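Local coordinates for nucleoside phosphorylase, putative (Trypanosoma brucei, PDB 3BJE), which acts as a homodimeric uridine phosphorylase, handling uracil and ribose 1-phosphate in active sites to which both subunits contribute, at residues L33-K38 with R74-A79; D40-R45 with A109-D114; I47-P52 with V88-T93. One frame throughout, in Å; residues are numbered along the deposited sequence. Where two conformers were deposited one is given.

Interaction 1 of 3, residues L33-K38 with R74-A79. With R1P (1-O-phosphono-alpha-D-ribofuranose), chain E.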
# COMPACT_ATOMS: atom_id res chain seq x y z
N LEU A 33 14.08 -6.08 6.60
CA LEU A 33 13.15 -5.59 7.62
C LEU A 33 11.72 -6.13 7.52
O LEU A 33 11.10 -6.41 8.55
CB LEU A 33 13.12 -4.07 7.60
CG LEU A 33 12.37 -3.35 8.69
CD1 LEU A 33 12.88 -3.75 10.08
CD2 LEU A 33 12.53 -1.84 8.48
N HIS A 34 11.20 -6.23 6.31
CA HIS A 34 9.81 -6.65 6.09
C HIS A 34 9.73 -8.07 5.57
O HIS A 34 9.01 -8.90 6.12
CB HIS A 34 9.10 -5.69 5.13
CG HIS A 34 9.07 -4.28 5.63
ND1 HIS A 34 10.07 -3.36 5.38
CD2 HIS A 34 8.14 -3.63 6.38
CE1 HIS A 34 9.78 -2.22 5.99
NE2 HIS A 34 8.60 -2.36 6.59
N LEU A 35 10.47 -8.33 4.50
CA LEU A 35 10.67 -9.66 3.97
C LEU A 35 11.74 -10.35 4.81
O LEU A 35 12.91 -9.96 4.80
CB LEU A 35 11.10 -9.57 2.50
CG LEU A 35 11.56 -10.87 1.85
CD1 LEU A 35 10.40 -11.92 1.74
CD2 LEU A 35 12.18 -10.54 0.50
N LYS A 36 11.33 -11.35 5.59
CA LYS A 36 12.21 -11.97 6.57
C LYS A 36 12.92 -13.17 5.97
O LYS A 36 12.78 -14.31 6.42
CB LYS A 36 11.42 -12.33 7.83
CG LYS A 36 10.89 -11.11 8.56
CD LYS A 36 12.02 -10.18 9.00
CE LYS A 36 11.61 -9.26 10.11
NZ LYS A 36 12.70 -8.28 10.40
N CYS A 37 13.72 -12.87 4.96
CA CYS A 37 14.41 -13.86 4.15
C CYS A 37 15.89 -13.51 4.13
O CYS A 37 16.25 -12.33 4.19
CB CYS A 37 13.84 -13.81 2.74
SG CYS A 37 14.47 -15.03 1.61
N LYS A 38 16.74 -14.53 4.11
CA LYS A 38 18.20 -14.33 4.07
C LYS A 38 18.66 -14.53 2.64
O LYS A 38 17.96 -15.17 1.86
CB LYS A 38 18.90 -15.34 5.00
CG LYS A 38 18.31 -15.41 6.39
CD LYS A 38 19.18 -16.23 7.33
CE LYS A 38 18.50 -16.43 8.68
NZ LYS A 38 17.44 -17.48 8.59
N ARG A 74 4.21 -9.76 9.08
CA ARG A 74 3.26 -8.78 8.55
C ARG A 74 2.49 -9.41 7.35
O ARG A 74 2.11 -10.58 7.40
CB ARG A 74 3.98 -7.49 8.14
CG ARG A 74 4.36 -6.55 9.27
CD ARG A 74 5.32 -5.47 8.71
NE ARG A 74 5.71 -4.44 9.69
CZ ARG A 74 4.93 -3.43 10.06
NH1 ARG A 74 3.70 -3.33 9.58
NH2 ARG A 74 5.38 -2.53 10.95
N GLU A 75 2.26 -8.66 6.27
CA GLU A 75 1.58 -9.27 5.11
C GLU A 75 2.57 -10.11 4.25
O GLU A 75 2.19 -10.67 3.21
CB GLU A 75 0.80 -8.21 4.29
CG GLU A 75 1.54 -6.94 3.76
CD GLU A 75 1.15 -5.68 4.54
OE1 GLU A 75 1.48 -5.78 5.75
OE2 GLU A 75 0.51 -4.66 3.99
N ILE A 76 3.81 -10.25 4.72
CA ILE A 76 4.93 -10.67 3.86
C ILE A 76 5.36 -12.10 4.20
O ILE A 76 6.02 -12.33 5.21
CB ILE A 76 6.12 -9.69 3.99
CG1 ILE A 76 5.65 -8.22 3.89
CG2 ILE A 76 7.19 -9.99 2.93
CD1 ILE A 76 4.90 -7.90 2.64
N ARG A 77 4.96 -13.04 3.36
CA ARG A 77 5.28 -14.46 3.53
C ARG A 77 6.13 -14.93 2.37
O ARG A 77 5.95 -14.46 1.25
CB ARG A 77 4.00 -15.30 3.58
CG ARG A 77 3.02 -14.90 4.64
CD ARG A 77 1.85 -15.89 4.62
NE ARG A 77 2.33 -17.26 4.85
CZ ARG A 77 1.70 -18.38 4.50
NH1 ARG A 77 0.53 -18.37 3.89
NH2 ARG A 77 2.28 -19.53 4.79
N PHE A 78 7.04 -15.86 2.61
CA PHE A 78 7.75 -16.50 1.51
C PHE A 78 7.92 -18.00 1.74
O PHE A 78 7.87 -18.51 2.86
CB PHE A 78 9.11 -15.84 1.24
CG PHE A 78 10.24 -16.42 2.03
CD1 PHE A 78 11.03 -17.43 1.51
CD2 PHE A 78 10.52 -15.95 3.32
CE1 PHE A 78 12.05 -17.98 2.23
CE2 PHE A 78 11.55 -16.50 4.06
CZ PHE A 78 12.31 -17.52 3.52
N ALA A 79 8.16 -18.69 0.63
CA ALA A 79 8.55 -20.10 0.65
C ALA A 79 9.41 -20.33 -0.57
O ALA A 79 9.08 -19.86 -1.66
CB ALA A 79 7.33 -21.01 0.63
C5 R1P E . 6.57 0.28 7.60
O5 R1P E . 7.46 -0.59 8.30
C4 R1P E . 5.22 0.31 8.31
O4 R1P E . 5.35 0.69 9.68
C1 R1P E . 4.64 1.90 9.98
C2 R1P E . 4.49 2.53 8.59
O2 R1P E . 3.48 3.56 8.52
C3 R1P E . 4.26 1.32 7.69
O3 R1P E . 2.93 0.81 7.78
O1 R1P E . 3.41 1.69 10.75
P R1P E . 2.87 0.32 11.44
O1P R1P E . 2.65 -0.53 10.16
O2P R1P E . 1.57 0.67 12.13
O3P R1P E . 3.98 -0.12 12.34
O HOH W 1 8.74 -5.08 9.79
O HOH W 2 8.81 -13.01 5.43

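Interaction 2 of 3, residues D40-R45 with A109-D114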
# COMPACT_ATOMS: atom_id res chain seq x y z
N ASP A 40 20.70 -16.49 1.13
CA ASP A 40 20.81 -17.86 0.64
C ASP A 40 19.49 -18.62 0.60
O ASP A 40 19.45 -19.76 0.16
CB ASP A 40 21.91 -18.67 1.38
CG ASP A 40 21.58 -18.99 2.83
OD1 ASP A 40 20.52 -18.59 3.37
OD2 ASP A 40 22.43 -19.66 3.47
N GLU A 41 18.42 -17.97 1.06
CA GLU A 41 17.08 -18.54 1.04
C GLU A 41 16.20 -18.06 -0.10
O GLU A 41 15.10 -18.54 -0.24
CB GLU A 41 16.35 -18.21 2.33
CG GLU A 41 17.00 -18.83 3.53
CD GLU A 41 16.34 -18.43 4.83
OE1 GLU A 41 15.85 -17.28 4.95
OE2 GLU A 41 16.31 -19.29 5.74
N LEU A 42 16.69 -17.11 -0.90
CA LEU A 42 15.89 -16.47 -1.94
C LEU A 42 16.37 -16.94 -3.31
O LEU A 42 17.55 -16.80 -3.63
CB LEU A 42 16.05 -14.96 -1.82
CG LEU A 42 15.30 -14.10 -2.85
CD1 LEU A 42 13.81 -14.34 -2.72
CD2 LEU A 42 15.67 -12.63 -2.63
N ALA A 43 15.46 -17.48 -4.12
CA ALA A 43 15.77 -17.90 -5.49
C ALA A 43 15.86 -16.70 -6.43
O ALA A 43 15.36 -15.62 -6.14
CB ALA A 43 14.70 -18.88 -5.99
N ASP A 44 16.51 -16.90 -7.58
CA ASP A 44 16.56 -15.88 -8.64
C ASP A 44 15.21 -15.71 -9.34
O ASP A 44 14.96 -14.68 -9.96
CB ASP A 44 17.59 -16.25 -9.71
CG ASP A 44 19.02 -16.18 -9.21
OD1 ASP A 44 19.27 -15.60 -8.15
OD2 ASP A 44 19.90 -16.72 -9.91
N ARG A 45 14.38 -16.74 -9.24
CA ARG A 45 13.07 -16.76 -9.88
C ARG A 45 11.99 -16.64 -8.80
O ARG A 45 11.92 -17.48 -7.90
CB ARG A 45 12.88 -18.04 -10.69
CG ARG A 45 13.69 -18.08 -11.97
CD ARG A 45 13.41 -19.36 -12.75
NE ARG A 45 14.11 -19.40 -14.04
CZ ARG A 45 15.41 -19.69 -14.18
NH1 ARG A 45 15.94 -19.70 -15.39
NH2 ARG A 45 16.17 -19.95 -13.13
N ALA A 109 18.68 -5.81 -2.04
CA ALA A 109 19.70 -5.97 -1.01
C ALA A 109 20.07 -7.44 -0.78
O ALA A 109 21.24 -7.80 -0.67
CB ALA A 109 19.24 -5.30 0.31
N LEU A 110 19.07 -8.32 -0.73
CA LEU A 110 19.38 -9.74 -0.54
C LEU A 110 20.22 -10.33 -1.68
O LEU A 110 21.09 -11.19 -1.44
CB LEU A 110 18.10 -10.54 -0.35
CG LEU A 110 17.38 -10.27 0.97
CD1 LEU A 110 16.03 -10.97 0.96
CD2 LEU A 110 18.18 -10.74 2.17
N LYS A 111 19.98 -9.87 -2.90
CA LYS A 111 20.72 -10.40 -4.05
C LYS A 111 22.05 -9.72 -4.29
O LYS A 111 22.99 -10.36 -4.78
CB LYS A 111 19.85 -10.34 -5.29
CG LYS A 111 18.77 -11.41 -5.27
CD LYS A 111 19.34 -12.81 -5.59
CE LYS A 111 18.36 -13.91 -5.23
NZ LYS A 111 18.91 -15.28 -5.47
N GLU A 112 22.15 -8.42 -4.00
CA GLU A 112 23.32 -7.65 -4.43
C GLU A 112 24.13 -6.99 -3.31
O GLU A 112 25.22 -6.45 -3.58
CB GLU A 112 22.92 -6.64 -5.48
CG GLU A 112 22.40 -7.27 -6.75
CD GLU A 112 22.23 -6.27 -7.88
OE1 GLU A 112 23.23 -5.58 -8.22
OE2 GLU A 112 21.12 -6.21 -8.46
N TYR A 113 23.65 -7.03 -2.06
CA TYR A 113 24.48 -6.60 -0.94
C TYR A 113 25.12 -7.83 -0.31
O TYR A 113 24.42 -8.71 0.21
CB TYR A 113 23.71 -5.79 0.10
CG TYR A 113 24.62 -5.22 1.16
CD1 TYR A 113 25.51 -4.20 0.86
CD2 TYR A 113 24.63 -5.73 2.46
CE1 TYR A 113 26.36 -3.68 1.82
CE2 TYR A 113 25.49 -5.22 3.43
CZ TYR A 113 26.35 -4.20 3.10
OH TYR A 113 27.20 -3.68 4.04
N ASP A 114 26.44 -7.91 -0.41
CA ASP A 114 27.20 -9.00 0.18
C ASP A 114 27.42 -8.70 1.66
O ASP A 114 28.29 -7.89 2.02
CB ASP A 114 28.52 -9.18 -0.58
CG ASP A 114 29.32 -10.35 -0.09
OD1 ASP A 114 29.04 -10.86 1.02
OD2 ASP A 114 30.24 -10.76 -0.81

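Interaction 3 of 3, residues I47-P52 with V88-T93. With R1P (1-O-phosphono-alpha-D-ribofuranose), chain C.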
# COMPACT_ATOMS: atom_id res chain seq x y z
N ILE A 47 7.81 -15.54 -7.75
CA ILE A 47 6.43 -15.19 -7.99
C ILE A 47 5.95 -14.28 -6.87
O ILE A 47 6.12 -14.62 -5.71
CB ILE A 47 5.52 -16.41 -8.03
CG1 ILE A 47 5.93 -17.33 -9.16
CG2 ILE A 47 4.07 -15.96 -8.24
CD1 ILE A 47 5.15 -18.62 -9.21
N PHE A 48 5.38 -13.13 -7.23
CA PHE A 48 4.73 -12.22 -6.28
C PHE A 48 3.23 -12.52 -6.29
O PHE A 48 2.60 -12.66 -7.34
CB PHE A 48 4.89 -10.77 -6.69
CG PHE A 48 6.20 -10.13 -6.37
CD1 PHE A 48 7.11 -10.65 -5.46
CD2 PHE A 48 6.48 -8.91 -6.96
CE1 PHE A 48 8.29 -9.97 -5.20
CE2 PHE A 48 7.65 -8.24 -6.69
CZ PHE A 48 8.55 -8.77 -5.81
N VAL A 49 2.65 -12.58 -5.10
CA VAL A 49 1.20 -12.61 -4.96
C VAL A 49 0.82 -11.53 -3.97
O VAL A 49 1.58 -11.20 -3.11
CB VAL A 49 0.70 -13.97 -4.45
CG1 VAL A 49 1.00 -15.05 -5.50
CG2 VAL A 49 1.32 -14.33 -3.09
N GLY A 50 -0.37 -10.95 -4.08
CA GLY A 50 -0.74 -9.93 -3.12
C GLY A 50 -1.21 -10.55 -1.81
O GLY A 50 -0.85 -10.08 -0.71
N ASP A 51 -2.04 -11.56 -1.92
CA ASP A 51 -2.71 -12.18 -0.80
C ASP A 51 -1.80 -13.20 -0.12
O ASP A 51 -1.37 -14.17 -0.77
CB ASP A 51 -3.96 -12.88 -1.34
CG ASP A 51 -4.82 -13.51 -0.25
OD1 ASP A 51 -4.44 -13.51 0.94
OD2 ASP A 51 -5.89 -14.04 -0.60
N PRO A 52 -1.45 -12.99 1.16
CA PRO A 52 -0.62 -13.99 1.84
C PRO A 52 -1.20 -15.41 1.80
O PRO A 52 -0.43 -16.36 1.79
CB PRO A 52 -0.55 -13.47 3.30
CG PRO A 52 -1.55 -12.41 3.41
CD PRO A 52 -1.75 -11.85 2.04
N VAL A 88 12.58 -21.85 -7.10
CA VAL A 88 11.58 -20.79 -7.17
C VAL A 88 11.22 -20.36 -5.75
O VAL A 88 11.22 -21.17 -4.82
CB VAL A 88 10.32 -21.23 -7.93
CG1 VAL A 88 9.26 -20.09 -7.94
CG2 VAL A 88 10.66 -21.64 -9.36
N THR A 89 10.95 -19.06 -5.60
CA THR A 89 10.46 -18.50 -4.33
C THR A 89 9.11 -17.81 -4.61
O THR A 89 8.98 -17.08 -5.59
CB THR A 89 11.43 -17.44 -3.75
OG1 THR A 89 12.69 -18.05 -3.47
CG2 THR A 89 10.88 -16.81 -2.45
N VAL A 90 8.12 -18.09 -3.77
CA VAL A 90 6.84 -17.34 -3.83
C VAL A 90 6.85 -16.40 -2.62
O VAL A 90 7.22 -16.82 -1.52
CB VAL A 90 5.58 -18.26 -3.85
CG1 VAL A 90 5.55 -19.24 -2.68
CG2 VAL A 90 4.29 -17.40 -3.89
N ILE A 91 6.50 -15.13 -2.88
CA ILE A 91 6.45 -14.08 -1.87
C ILE A 91 5.10 -13.37 -1.94
O ILE A 91 4.68 -12.96 -3.04
CB ILE A 91 7.55 -13.01 -2.10
CG1 ILE A 91 8.93 -13.63 -1.98
CG2 ILE A 91 7.38 -11.85 -1.11
CD1 ILE A 91 10.08 -12.69 -2.34
N SER A 92 4.43 -13.23 -0.80
CA SER A 92 3.30 -12.33 -0.72
C SER A 92 3.78 -10.92 -0.37
O SER A 92 4.59 -10.75 0.53
CB SER A 92 2.25 -12.78 0.29
OG SER A 92 2.73 -12.85 1.62
N THR A 93 3.24 -9.95 -1.10
CA THR A 93 3.64 -8.57 -0.93
C THR A 93 2.64 -7.75 -0.15
O THR A 93 2.97 -6.66 0.30
CB THR A 93 3.82 -7.92 -2.30
OG1 THR A 93 2.57 -7.90 -2.99
CG2 THR A 93 4.84 -8.69 -3.16
C5 R1P C . -7.13 -5.79 -4.00
O5 R1P C . -8.27 -6.61 -3.70
C4 R1P C . -5.90 -6.66 -4.25
O4 R1P C . -6.18 -7.70 -5.20
C1 R1P C . -5.31 -7.60 -6.33
C2 R1P C . -4.89 -6.12 -6.32
O2 R1P C . -3.73 -5.76 -7.12
C3 R1P C . -4.75 -5.86 -4.82
O3 R1P C . -3.52 -6.38 -4.28
O1 R1P C . -4.19 -8.55 -6.31
P R1P C . -3.94 -9.78 -5.29
O1P R1P C . -3.73 -9.00 -3.98
O2P R1P C . -2.67 -10.43 -5.82
O3P R1P C . -5.14 -10.66 -5.23

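Interaction 1 of 3, residues L33-K38 with R74-A79
Across the contact, His34 and Arg74 meet at the same bound ribose 1-phosphate, their planes turned 51° apart. His34 NE2 lies 2.7 Å from the sugar O5 in a nearly straight hydrogen bond (167°), with O5 at the edge of the imidazole and in its plane. Arg74, extended from CG to NE, gives NH1 to O1P (3.0 Å) and NH2 to O3P (3.1 Å), the phosphorus lying in the guanidinium plane. Waters make further polar links: one joins Arg74 NE to Leu33 O, another Lys36 N to Ile76 O. Sulfur-aromatic contact follows at Cys37, whose SG stands over the face of the Phe78 ring, 3.9 Å from its centroid; SG anti to the backbone N (chi1 -176°) puts it there. Lys36 O meets the edge of that ring at CE2. Apolar contact fills the middle, Leu35 CD1 lying 3.9 Å from Ile76 CG2. Arg54, Arg145 and Glu294 of the second subunit also bind this phosphosugar, so the site straddles the dimer interface. Within its own chain, loop 33-38 runs between strand 76-83 and helix 97-112, whose Glu106 holds His34 ND1 and Leu35 N.

Interaction 2 of 3, residues D40-R45 with A109-D114
The ammonium group of Lys111 is gripped by two oxygens of the 40-45 segment. NZ donates to Leu42 O at 2.7 Å and, over the same 2.7 Å, to Asp44 OD1, the latter bond being also a salt bridge. The two acceptors are approached differently. Asp44 OD1 is met nearly along its C-O axis, whereas at Leu42 O the nitrogen rises 41° from the plane of the carbonyl. Asp44 CG sits beside its own backbone N (chi1 -68°), a torsion that turns OD1 to the lysine although the CB bond itself heads neither at the helix nor from it. Two short bonds from one nitrogen should restrict its rotation, and the nearby carboxylate would be expected to favour the charged form of the amine.

Lys111 belongs to the last turn of helix 97-112, whose closing geometry is marked by the backbone bond from Tyr113 N to Ala109 O and by Tyr113 leaving helical torsions. The contact therefore fastens the C-terminal end of this helix to the loop that enters strand 45-49, away from the ligand and calcium sites.

The lysine chain is bent at chi2 (-76°), and its CE passes Leu42 CG at 3.9 Å, which places aliphatic carbons against the leucine just before the charged end. Leu42 CD2 also packs on Leu110 CB at 3.9 Å, the two leucines crossing at about a right angle. Beyond the helix, Leu42 touches Thr89 and Ile91 of strand 86-92, while Ser39 OG bonds to Leu110 O.

Interaction 3 of 3, residues I47-P52 with V88-T93
Ile47 and Val49 are bonded to the neighbouring strand by four backbone hydrogen bonds, each 2.9 Å long: Ile47 N to Thr89 O, Ile91 N to Ile47 O, Val49 N to Ile91 O and Thr93 N to Val49 O. Ile47 thus bonds to both residues flanking its partner Val90, which, with 21° between the N-to-C directions, establishes a parallel pair. Phe48 and Ile91 lie side by side on one face, CD1 to CB 4.1 Å. Thr93 CG2 then sits over the phenylalanine ring, 4.0 Å from its centroid, in a CH-pi contact. It reaches the ring because CG2 lies beside the backbone N, with OG1 between that N and the carbonyl carbon (chi1 63°). On the other face, Val49 CG2 meets Ser92 CB at 3.8 Å, and Ser92 CB presses on Pro52 CA at 3.5 Å, a tight carbon pair. Further out, Ser92 OG is held by Arg77 N and Glu75 O, while helix 97-112 packs on Phe48 and helix 54-59 on Val49. Just past the strand, Gly50 N donates to phosphate O2P of ribose 1-phosphate (2.9 Å), and Asp51 OD1 accepts from Gly53 N. This glycine amide at a strand end is consistent with the phosphate pocket of uridine phosphorylases and related superfamily members.

The centre of interaction 3 is about 10 Å from the centre of the chain, those of interactions 1 and 2 about 17 and 19 Å, although all three are largely buried. Its backbone ladder contrasts with interaction 1, where side-chain packing and bridging waters join loop to strand, and with interaction 2, where one lysine supplies the polar link. Strands 76-83 and 86-92 are sheet neighbours, so interactions 1 and 3 share a framework; Arg77 O to Ser92 N, 2.8 Å, probably bonds them. Each also serves a phosphosugar, but in different active sites of the dimer. Interaction 2 joins them structurally: Leu42 CB packs 3.8 Å from Cys37 SG, and Ala43 N approaches Thr89 OG1 at 2.9 Å.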